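Local coordinates for acetylxylan esterase (Geobacillus stearothermophilus, PDB 4JKO), which cleaves acetyl groups from the xylose units of xylan and xylo-oligosaccharides as an octameric serine esterase, at residues G13-D18 with G60-T65; L120-K125 with A162-S167; I131-P136 with R156-I161. The protein carries 1 engineered substitution. One frame throughout, in Å; residues are numbered along the deposited sequence.

Contact 1. Residues G13-D18 with G60-T65. Engineered in segment 13-18: Ala15 (natural residue Ser). With PO4 (phosphate ion), chain H.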
loop_
_atom_site.group_PDB
_atom_site.type_symbol
_atom_site.label_atom_id
_atom_site.label_comp_id
_atom_site.label_asym_id
_atom_site.label_seq_id
_atom_site.Cartn_x
_atom_site.Cartn_y
_atom_site.Cartn_z
ATOM N N GLY A 13 -12.043 4.279 -28.688
ATOM C CA GLY A 13 -11.153 3.217 -29.048
ATOM C C GLY A 13 -10.906 2.301 -27.826
ATOM O O GLY A 13 -11.687 2.295 -26.855
ATOM N N ASP A 14 -9.773 1.649 -27.914
ATOM C CA ASP A 14 -9.310 0.587 -27.004
ATOM C C ASP A 14 -8.156 1.177 -26.160
ATOM O O ASP A 14 -8.071 2.396 -26.039
ATOM C CB ASP A 14 -8.918 -0.666 -27.781
ATOM C CG ASP A 14 -7.850 -0.375 -28.859
ATOM O OD1 ASP A 14 -6.960 0.524 -28.631
ATOM O OD2 ASP A 14 -7.901 -0.999 -29.952
ATOM N N ALA A 15 -7.251 0.348 -25.626
ATOM C CA ALA A 15 -6.185 0.849 -24.746
ATOM C C ALA A 15 -5.340 1.935 -25.430
ATOM O O ALA A 15 -4.746 2.814 -24.793
ATOM C CB ALA A 15 -5.261 -0.260 -24.328
ATOM N N ILE A 16 -5.159 1.787 -26.721
ATOM C CA ILE A 16 -4.276 2.714 -27.443
ATOM C C ILE A 16 -4.840 4.130 -27.342
ATOM O O ILE A 16 -4.090 5.107 -27.186
ATOM C CB ILE A 16 -4.010 2.271 -28.909
ATOM C CG1 ILE A 16 -3.516 0.833 -28.998
ATOM C CG2 ILE A 16 -3.110 3.281 -29.582
ATOM C CD1 ILE A 16 -2.244 0.559 -28.189
ATOM N N THR A 17 -6.169 4.254 -27.342
ATOM C CA THR A 17 -6.822 5.523 -27.103
ATOM C C THR A 17 -6.960 5.884 -25.602
ATOM O O THR A 17 -6.669 6.979 -25.216
ATOM C CB THR A 17 -8.241 5.519 -27.824
ATOM O OG1 THR A 17 -8.032 5.356 -29.228
ATOM C CG2 THR A 17 -8.943 6.775 -27.560
ATOM N N ASP A 18 -7.368 4.929 -24.763
ATOM C CA ASP A 18 -7.546 5.124 -23.327
ATOM C C ASP A 18 -6.266 5.714 -22.689
ATOM O O ASP A 18 -6.303 6.827 -22.132
ATOM C CB ASP A 18 -7.852 3.728 -22.762
ATOM C CG ASP A 18 -8.133 3.712 -21.311
ATOM O OD1 ASP A 18 -7.714 4.667 -20.581
ATOM O OD2 ASP A 18 -8.714 2.659 -20.907
ATOM N N GLY A 60 -11.773 6.245 -24.702
ATOM C CA GLY A 60 -11.134 4.982 -24.921
ATOM C C GLY A 60 -11.277 4.045 -23.717
ATOM O O GLY A 60 -11.343 4.490 -22.606
ATOM N N ILE A 61 -11.399 2.739 -23.987
ATOM C CA ILE A 61 -11.434 1.729 -22.924
ATOM C C ILE A 61 -10.595 0.548 -23.323
ATOM O O ILE A 61 -10.869 -0.137 -24.344
ATOM C CB ILE A 61 -12.849 1.248 -22.582
ATOM C CG1 ILE A 61 -13.706 2.389 -22.065
ATOM C CG2 ILE A 61 -12.814 0.120 -21.552
ATOM C CD1 ILE A 61 -14.940 1.896 -21.322
ATOM N N SER A 62 -9.548 0.319 -22.530
ATOM C CA SER A 62 -8.696 -0.812 -22.689
ATOM C C SER A 62 -9.483 -2.120 -22.826
ATOM O O SER A 62 -10.387 -2.347 -22.084
ATOM C CB SER A 62 -7.806 -0.993 -21.398
ATOM O OG SER A 62 -6.891 0.039 -21.523
ATOM N N GLY A 63 -9.104 -2.958 -23.782
ATOM C CA GLY A 63 -9.765 -4.208 -24.004
ATOM C C GLY A 63 -10.889 -4.193 -25.028
ATOM O O GLY A 63 -11.210 -5.246 -25.583
ATOM N N ASN A 64 -11.380 -3.021 -25.393
ATOM C CA ASN A 64 -12.539 -3.024 -26.246
ATOM C C ASN A 64 -12.325 -3.513 -27.666
ATOM O O ASN A 64 -11.317 -3.192 -28.334
ATOM C CB ASN A 64 -13.093 -1.632 -26.382
ATOM C CG ASN A 64 -14.024 -1.232 -25.250
ATOM O OD1 ASN A 64 -14.103 -1.825 -24.127
ATOM N ND2 ASN A 64 -14.744 -0.209 -25.533
ATOM N N THR A 65 -13.349 -4.188 -28.162
ATOM C CA THR A 65 -13.556 -4.421 -29.572
ATOM C C THR A 65 -14.667 -3.500 -30.085
ATOM O O THR A 65 -15.284 -2.698 -29.353
ATOM C CB THR A 65 -13.971 -5.883 -29.834
ATOM O OG1 THR A 65 -15.298 -6.048 -29.290
ATOM C CG2 THR A 65 -12.971 -6.971 -29.213
HETATM P P PO4 H . -5.849 -3.637 -25.247
HETATM O O1 PO4 H . -6.960 -2.629 -25.528
HETATM O O2 PO4 H . -4.790 -3.141 -24.306
HETATM O O3 PO4 H . -5.178 -4.163 -26.474
HETATM O O4 PO4 H . -6.573 -4.787 -24.562
HETATM O O HOH W 1 -9.702 -2.845 -30.773
#

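Contact 2. Residues L120-K125 with A162-S167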
loop_
_atom_site.group_PDB
_atom_site.type_symbol
_atom_site.label_atom_id
_atom_site.label_comp_id
_atom_site.label_asym_id
_atom_site.label_seq_id
_atom_site.Cartn_x
_atom_site.Cartn_y
_atom_site.Cartn_z
ATOM N N LEU A 120 -22.289 1.986 -36.679
ATOM C CA LEU A 120 -21.971 3.120 -35.750
ATOM C C LEU A 120 -21.670 4.409 -36.539
ATOM O O LEU A 120 -22.154 5.458 -36.196
ATOM C CB LEU A 120 -20.775 2.756 -34.859
ATOM C CG LEU A 120 -20.989 1.541 -33.936
ATOM C CD1 LEU A 120 -19.729 1.207 -33.137
ATOM C CD2 LEU A 120 -22.155 1.862 -33.028
ATOM N N VAL A 121 -20.990 4.292 -37.666
ATOM C CA VAL A 121 -20.611 5.451 -38.419
ATOM C C VAL A 121 -21.858 6.068 -39.062
ATOM O O VAL A 121 -22.074 7.273 -38.992
ATOM C CB VAL A 121 -19.586 5.097 -39.472
ATOM C CG1 VAL A 121 -19.300 6.307 -40.364
ATOM C CG2 VAL A 121 -18.295 4.711 -38.781
ATOM N N LEU A 122 -22.680 5.214 -39.674
ATOM C CA LEU A 122 -23.948 5.655 -40.256
ATOM C C LEU A 122 -24.877 6.270 -39.262
ATOM O O LEU A 122 -25.537 7.232 -39.560
ATOM C CB LEU A 122 -24.672 4.517 -41.009
ATOM C CG LEU A 122 -23.998 4.006 -42.243
ATOM C CD1 LEU A 122 -24.874 2.905 -42.791
ATOM C CD2 LEU A 122 -23.876 5.076 -43.269
ATOM N N GLU A 123 -24.963 5.746 -38.083
ATOM C CA GLU A 123 -25.823 6.372 -37.113
ATOM C C GLU A 123 -25.282 7.727 -36.588
ATOM O O GLU A 123 -26.082 8.630 -36.198
ATOM C CB GLU A 123 -25.972 5.475 -35.934
ATOM C CG GLU A 123 -26.661 6.053 -34.712
ATOM C CD GLU A 123 -26.456 5.186 -33.471
ATOM O OE1 GLU A 123 -25.915 4.053 -33.627
ATOM O OE2 GLU A 123 -26.863 5.620 -32.359
ATOM N N THR A 124 -23.955 7.832 -36.529
ATOM C CA THR A 124 -23.296 9.000 -35.932
ATOM C C THR A 124 -23.170 10.190 -36.971
ATOM O O THR A 124 -23.284 11.337 -36.601
ATOM C CB THR A 124 -21.907 8.585 -35.395
ATOM O OG1 THR A 124 -22.057 7.440 -34.508
ATOM C CG2 THR A 124 -21.256 9.765 -34.632
ATOM N N LYS A 125 -22.943 9.879 -38.231
ATOM C CA LYS A 125 -22.687 10.845 -39.277
ATOM C C LYS A 125 -23.724 11.998 -39.280
ATOM O O LYS A 125 -23.341 13.149 -39.239
ATOM C CB LYS A 125 -22.619 10.151 -40.612
ATOM C CG LYS A 125 -22.261 11.017 -41.834
ATOM C CD LYS A 125 -22.981 10.389 -43.035
ATOM C CE LYS A 125 -22.398 10.594 -44.442
ATOM N NZ LYS A 125 -21.579 11.772 -44.770
ATOM N N ALA A 162 -14.938 4.435 -44.537
ATOM C CA ALA A 162 -14.778 5.912 -44.557
ATOM C C ALA A 162 -15.105 6.478 -45.940
ATOM O O ALA A 162 -15.433 7.661 -46.034
ATOM C CB ALA A 162 -13.405 6.407 -44.130
ATOM N N GLU A 163 -14.922 5.663 -46.982
ATOM C CA GLU A 163 -15.373 6.081 -48.324
ATOM C C GLU A 163 -16.902 5.853 -48.538
ATOM O O GLU A 163 -17.581 6.723 -48.919
ATOM C CB GLU A 163 -14.479 5.508 -49.405
ATOM C CG GLU A 163 -13.384 6.502 -49.870
ATOM C CD GLU A 163 -12.187 5.731 -50.397
ATOM O OE1 GLU A 163 -10.996 6.046 -50.243
ATOM O OE2 GLU A 163 -12.436 4.682 -50.946
ATOM N N GLU A 164 -17.493 4.707 -48.160
ATOM C CA GLU A 164 -18.960 4.569 -48.275
ATOM C C GLU A 164 -19.622 5.719 -47.542
ATOM O O GLU A 164 -20.613 6.220 -48.029
ATOM C CB GLU A 164 -19.509 3.153 -47.802
ATOM C CG GLU A 164 -21.003 3.074 -47.482
ATOM C CD GLU A 164 -21.386 1.804 -46.598
ATOM O OE1 GLU A 164 -20.532 0.920 -46.331
ATOM O OE2 GLU A 164 -22.540 1.724 -46.157
ATOM N N THR A 165 -19.088 6.151 -46.381
ATOM C CA THR A 165 -19.677 7.256 -45.571
ATOM C C THR A 165 -19.071 8.620 -45.663
ATOM O O THR A 165 -19.420 9.494 -44.916
ATOM C CB THR A 165 -19.519 7.005 -44.094
ATOM O OG1 THR A 165 -18.082 6.982 -43.805
ATOM C CG2 THR A 165 -20.274 5.700 -43.734
ATOM N N ASN A 166 -18.074 8.798 -46.463
ATOM C CA ASN A 166 -17.430 10.127 -46.468
ATOM C C ASN A 166 -16.620 10.640 -45.221
ATOM O O ASN A 166 -16.545 11.831 -44.966
ATOM C CB ASN A 166 -18.448 11.168 -46.718
ATOM C CG ASN A 166 -17.806 12.444 -47.218
ATOM O OD1 ASN A 166 -16.808 12.407 -47.924
ATOM N ND2 ASN A 166 -18.334 13.568 -46.790
ATOM N N SER A 167 -15.991 9.772 -44.444
ATOM C CA SER A 167 -15.326 10.289 -43.243
ATOM C C SER A 167 -13.838 10.612 -43.555
ATOM O O SER A 167 -13.283 10.069 -44.469
ATOM C CB SER A 167 -15.439 9.246 -42.151
ATOM O OG SER A 167 -16.787 8.833 -41.915
HETATM O O HOH W 2 -21.403 13.674 -46.731
#

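Contact 3. Residues I131-P136 with R156-I161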
loop_
_atom_site.group_PDB
_atom_site.type_symbol
_atom_site.label_atom_id
_atom_site.label_comp_id
_atom_site.label_asym_id
_atom_site.label_seq_id
_atom_site.Cartn_x
_atom_site.Cartn_y
_atom_site.Cartn_z
ATOM N N ILE A 131 -16.501 12.941 -38.685
ATOM C CA ILE A 131 -16.033 11.646 -38.188
ATOM C C ILE A 131 -14.650 11.422 -38.760
ATOM O O ILE A 131 -14.438 11.690 -39.932
ATOM C CB ILE A 131 -16.958 10.493 -38.627
ATOM C CG1 ILE A 131 -18.226 10.571 -37.765
ATOM C CG2 ILE A 131 -16.312 9.142 -38.378
ATOM C CD1 ILE A 131 -19.394 9.764 -38.290
ATOM N N ILE A 132 -13.719 10.971 -37.885
ATOM C CA ILE A 132 -12.400 10.542 -38.276
ATOM C C ILE A 132 -12.236 9.065 -38.019
ATOM O O ILE A 132 -12.331 8.638 -36.892
ATOM C CB ILE A 132 -11.273 11.310 -37.513
ATOM C CG1 ILE A 132 -11.410 12.812 -37.733
ATOM C CG2 ILE A 132 -9.951 10.850 -38.092
ATOM C CD1 ILE A 132 -11.522 13.632 -36.506
ATOM N N LEU A 133 -11.949 8.287 -39.045
ATOM C CA LEU A 133 -11.789 6.892 -38.879
ATOM C C LEU A 133 -10.323 6.568 -39.016
ATOM O O LEU A 133 -9.697 6.888 -40.024
ATOM C CB LEU A 133 -12.593 6.153 -39.954
ATOM C CG LEU A 133 -14.083 6.055 -39.659
ATOM C CD1 LEU A 133 -14.716 5.435 -40.896
ATOM C CD2 LEU A 133 -14.355 5.162 -38.498
ATOM N N MET A 134 -9.757 6.017 -37.948
ATOM C CA MET A 134 -8.365 5.589 -37.903
ATOM C C MET A 134 -8.369 4.092 -37.986
ATOM O O MET A 134 -9.084 3.459 -37.260
ATOM C CB MET A 134 -7.680 5.995 -36.546
ATOM C CG MET A 134 -7.758 7.456 -36.199
ATOM S SD MET A 134 -7.051 8.034 -34.576
ATOM C CE MET A 134 -5.390 7.573 -34.992
ATOM N N THR A 135 -7.513 3.562 -38.812
ATOM C CA THR A 135 -7.308 2.153 -38.917
ATOM C C THR A 135 -6.682 1.645 -37.656
ATOM O O THR A 135 -6.072 2.414 -36.904
ATOM C CB THR A 135 -6.406 1.757 -40.053
ATOM O OG1 THR A 135 -5.030 2.227 -39.901
ATOM C CG2 THR A 135 -6.985 2.285 -41.361
ATOM N N PRO A 136 -6.997 0.395 -37.348
ATOM C CA PRO A 136 -6.159 -0.306 -36.395
ATOM C C PRO A 136 -4.777 -0.521 -36.990
ATOM O O PRO A 136 -4.532 -0.223 -38.175
ATOM C CB PRO A 136 -6.929 -1.593 -36.169
ATOM C CG PRO A 136 -7.535 -1.866 -37.515
ATOM C CD PRO A 136 -8.071 -0.485 -37.882
ATOM N N ARG A 156 -8.594 -2.210 -44.421
ATOM C CA ARG A 156 -9.281 -2.027 -45.691
ATOM C C ARG A 156 -10.744 -1.810 -45.521
ATOM O O ARG A 156 -11.353 -1.026 -46.241
ATOM C CB ARG A 156 -9.028 -3.168 -46.628
ATOM C CG ARG A 156 -7.620 -3.258 -47.100
ATOM C CD ARG A 156 -7.458 -4.157 -48.328
ATOM N NE ARG A 156 -7.820 -5.594 -48.091
ATOM C CZ ARG A 156 -6.965 -6.514 -47.646
ATOM N NH1 ARG A 156 -5.692 -6.195 -47.277
ATOM N NH2 ARG A 156 -7.373 -7.798 -47.513
ATOM N N VAL A 157 -11.325 -2.502 -44.545
ATOM C CA VAL A 157 -12.735 -2.260 -44.213
ATOM C C VAL A 157 -12.969 -0.923 -43.650
ATOM O O VAL A 157 -13.955 -0.252 -43.984
ATOM C CB VAL A 157 -13.307 -3.417 -43.282
ATOM C CG1 VAL A 157 -14.540 -2.994 -42.588
ATOM C CG2 VAL A 157 -13.517 -4.679 -44.101
ATOM N N VAL A 158 -12.065 -0.442 -42.772
ATOM C CA VAL A 158 -12.219 0.925 -42.290
ATOM C C VAL A 158 -12.154 1.876 -43.407
ATOM O O VAL A 158 -12.916 2.849 -43.418
ATOM C CB VAL A 158 -11.070 1.326 -41.326
ATOM C CG1 VAL A 158 -11.187 2.767 -40.931
ATOM C CG2 VAL A 158 -11.130 0.417 -40.090
ATOM N N LYS A 159 -11.204 1.673 -44.306
ATOM C CA LYS A 159 -11.090 2.593 -45.450
ATOM C C LYS A 159 -12.387 2.532 -46.309
ATOM O O LYS A 159 -12.836 3.511 -46.712
ATOM C CB LYS A 159 -9.962 2.176 -46.328
ATOM C CG LYS A 159 -9.694 3.269 -47.366
ATOM C CD LYS A 159 -8.416 3.029 -48.086
ATOM C CE LYS A 159 -8.133 4.229 -48.982
ATOM N NZ LYS A 159 -7.315 3.687 -50.074
ATOM N N GLN A 160 -12.961 1.381 -46.574
ATOM C CA GLN A 160 -14.215 1.476 -47.363
ATOM C C GLN A 160 -15.318 2.126 -46.586
ATOM O O GLN A 160 -15.934 3.033 -47.122
ATOM C CB GLN A 160 -14.708 0.195 -47.929
ATOM C CG GLN A 160 -16.159 0.376 -48.503
ATOM C CD GLN A 160 -16.348 1.377 -49.709
ATOM O OE1 GLN A 160 -17.432 1.763 -50.026
ATOM N NE2 GLN A 160 -15.269 1.765 -50.339
ATOM N N ILE A 161 -15.503 1.768 -45.301
ATOM C CA ILE A 161 -16.487 2.490 -44.527
ATOM C C ILE A 161 -16.210 3.956 -44.630
ATOM O O ILE A 161 -17.170 4.726 -44.802
ATOM C CB ILE A 161 -16.580 2.068 -43.053
ATOM C CG1 ILE A 161 -17.075 0.638 -42.988
ATOM C CG2 ILE A 161 -17.455 3.046 -42.271
ATOM C CD1 ILE A 161 -16.894 -0.036 -41.672
#

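Contact 1. Residues G13-D18 with G60-T65
Asp18 and Ser62 form the main side-chain link between the segment Gly13-Asp18, which ends in helix 15-18, and the loop Gly60-Thr65. Asp18 OD2 accepts from Ser62 N at 3.0 Å on its anti lone pair. Ser62 OG lies beside the same oxygen. Asp18 CG is anti to the backbone N (chi1 -177°), which carries the carboxylate across to the loop. Arg23 forms a salt bridge with OD2, and Arg21 N binds OD1. With an alanine at Asp18, Ser62 N and Arg23 would probably both be left without this carboxylate.

One backbone bond crosses, from Ile61 N to Gly13 O at 2.9 Å. Asp14 CA makes a CA-H...O contact with Ile61 O at 3.2 Å. Locally, Asp14 is the N-cap of helix 15-18, with Asp14 OD1 accepting from Ile16 N at 2.9 Å. Two glycines fit the loop to its place. A side chain at Gly60 would run into Asp18 N, and Gly63 takes a positive phi in the type II turn Ile61-Asn64.

A phosphate, probably from the crystallisation liquor, lies at the inferred active site. Its O1 accepts from Ala15 N at 3.0 Å and from Gly63 N at 2.8 Å. This is consistent with an oxyanion hole, to which Gly63 and Asn92 probably belong. Asn92 and His194 also bind the ion. Ala15 is engineered; the natural serine is the probable nucleophile.

The contact is mostly buried. Segment 13-18 continues from strand 8-13, and the loop joins strand 55-58 to helix 66-78. Helix 91-99 packs against Asp14 and Ile16, and Met88 of strand 84-88 touches Ile16 and Thr17.

Contact 2. Residues L120-K125 with A162-S167
Val121 meets Thr165 through one methyl. Val121 CG1 lies 3.6 Å from Thr165 CG2 and also faces Thr165 OG1. The two side chains cross at about a right angle. CG1 extends opposite the backbone N (chi1 174°), and this carries it to the end of helix 146-164. Val121 CG1 also touches Ser167 OG at 3.9 Å. Beyond the pair, Val121 rests on Ile131 and Leu133 of strand 130-134.

Leu122 approaches Thr165 at a slant. Leu122 CD2 comes within 3.7 Å of Thr165 CG2, so that one threonine methyl is packed by both Val121 and Leu122. Leu122 CD1 lies near Glu164 OE2. That carboxylate forms a salt bridge with Arg118, one turn earlier on helix 110-124.

Lys125 reaches across. Its chain bends at chi2 (-149°) and chi4 (-27°), which brings the ammonium to Thr165 O. Lys125 NZ makes a weak hydrogen bond of 3.1 Å to Thr165 O, and CE passes close to the same oxygen. Lys125 NZ also donates to a water at 2.7 Å, and this water is weakly bound by Asn166 ND2. The ammonium thus lies beside the C-terminal end of helix 146-164. There Asn166 has a positive phi and closes a Schellman motif, with Ser167 N bonded to Ala162 O at 2.7 Å.

The chemistry is mixed. Small methyls pack on the inner side, where Thr165 OG1 is tied back to Ile161 O. On the outer side, a lysine lies by a carbonyl at the C-terminal end of a helix. Its positive charge probably complements the negative end of that helix dipole, although the direct bond is weak.

Contact 3. Residues I131-P136 with R156-I161
Val158 packs against Leu133, Thr135 and Pro136, using a different atom for each. Val158 CG1 sits 3.8 Å from Leu133 CB. Val158 CG2 sits 3.9 Å from Pro136 CD. Val158 CB faces Thr135 CG2 at 4.2 Å. CG1 lies opposite the backbone N (chi1 175°), and the two methyls are thereby spread toward the strand on one hand and the proline on the other.

The orientations differ from pair to pair. Pro136 and Val158 run past each other in opposite directions, so they meet flank to flank. Thr135 and Val158 cross at about a right angle. Thr135 offers its methyl to the valine, while its carbonyl oxygen is bonded by Thr172. One helical turn on, Ile161 meets Leu133, again nearly at a right angle. Here the branch methyl CG2 of Ile161 touches Leu133 CD1 at 3.9 Å. Leu133 therefore reaches two successive turns, with CB against Val158 and CD1 against Ile161.

All the touching residues are buried, and the side-chain contacts across the pair are apolar. Tyr113 of helix 110-124 also touches Val158 and Pro136. Leu133 is held in the sheet by backbone bonds to Leu168 and Val170.

The axes of strand 131-134 and helix 156-161 pass 8.6 Å apart at their closest. Their directions differ by 161°, so the helix returns almost antiparallel to the strand. This is the beta-alpha half of a beta-alpha-beta crossover: strand 130-134, helix 146-164, strand 168-170. Such units build the three-layered alpha/beta/alpha fold of SGNH hydrolases.

Contact 1 closes first along the chain. Contact 3 then falls within the span that contact 2 brackets. Contacts 2 and 3 have centres about 9 Å apart and touch. Both use helix 146-164, and strand 130-134 of contact 3 is the next element after helix 110-124 of contact 2. Ala162 CB meets Leu133 CD1 at 3.6 Å where they join. Contact 1 lies about 16 Å from contact 3 and 20 Å from contact 2, centre to centre, and touches neither. The five-stranded parallel sheet connects them. Contact 1 holds the probable active-site end. Contact 3 sets helix 146-164 on the sheet, and contact 2 joins that helix to helix 110-124. No other subunit touches these segments.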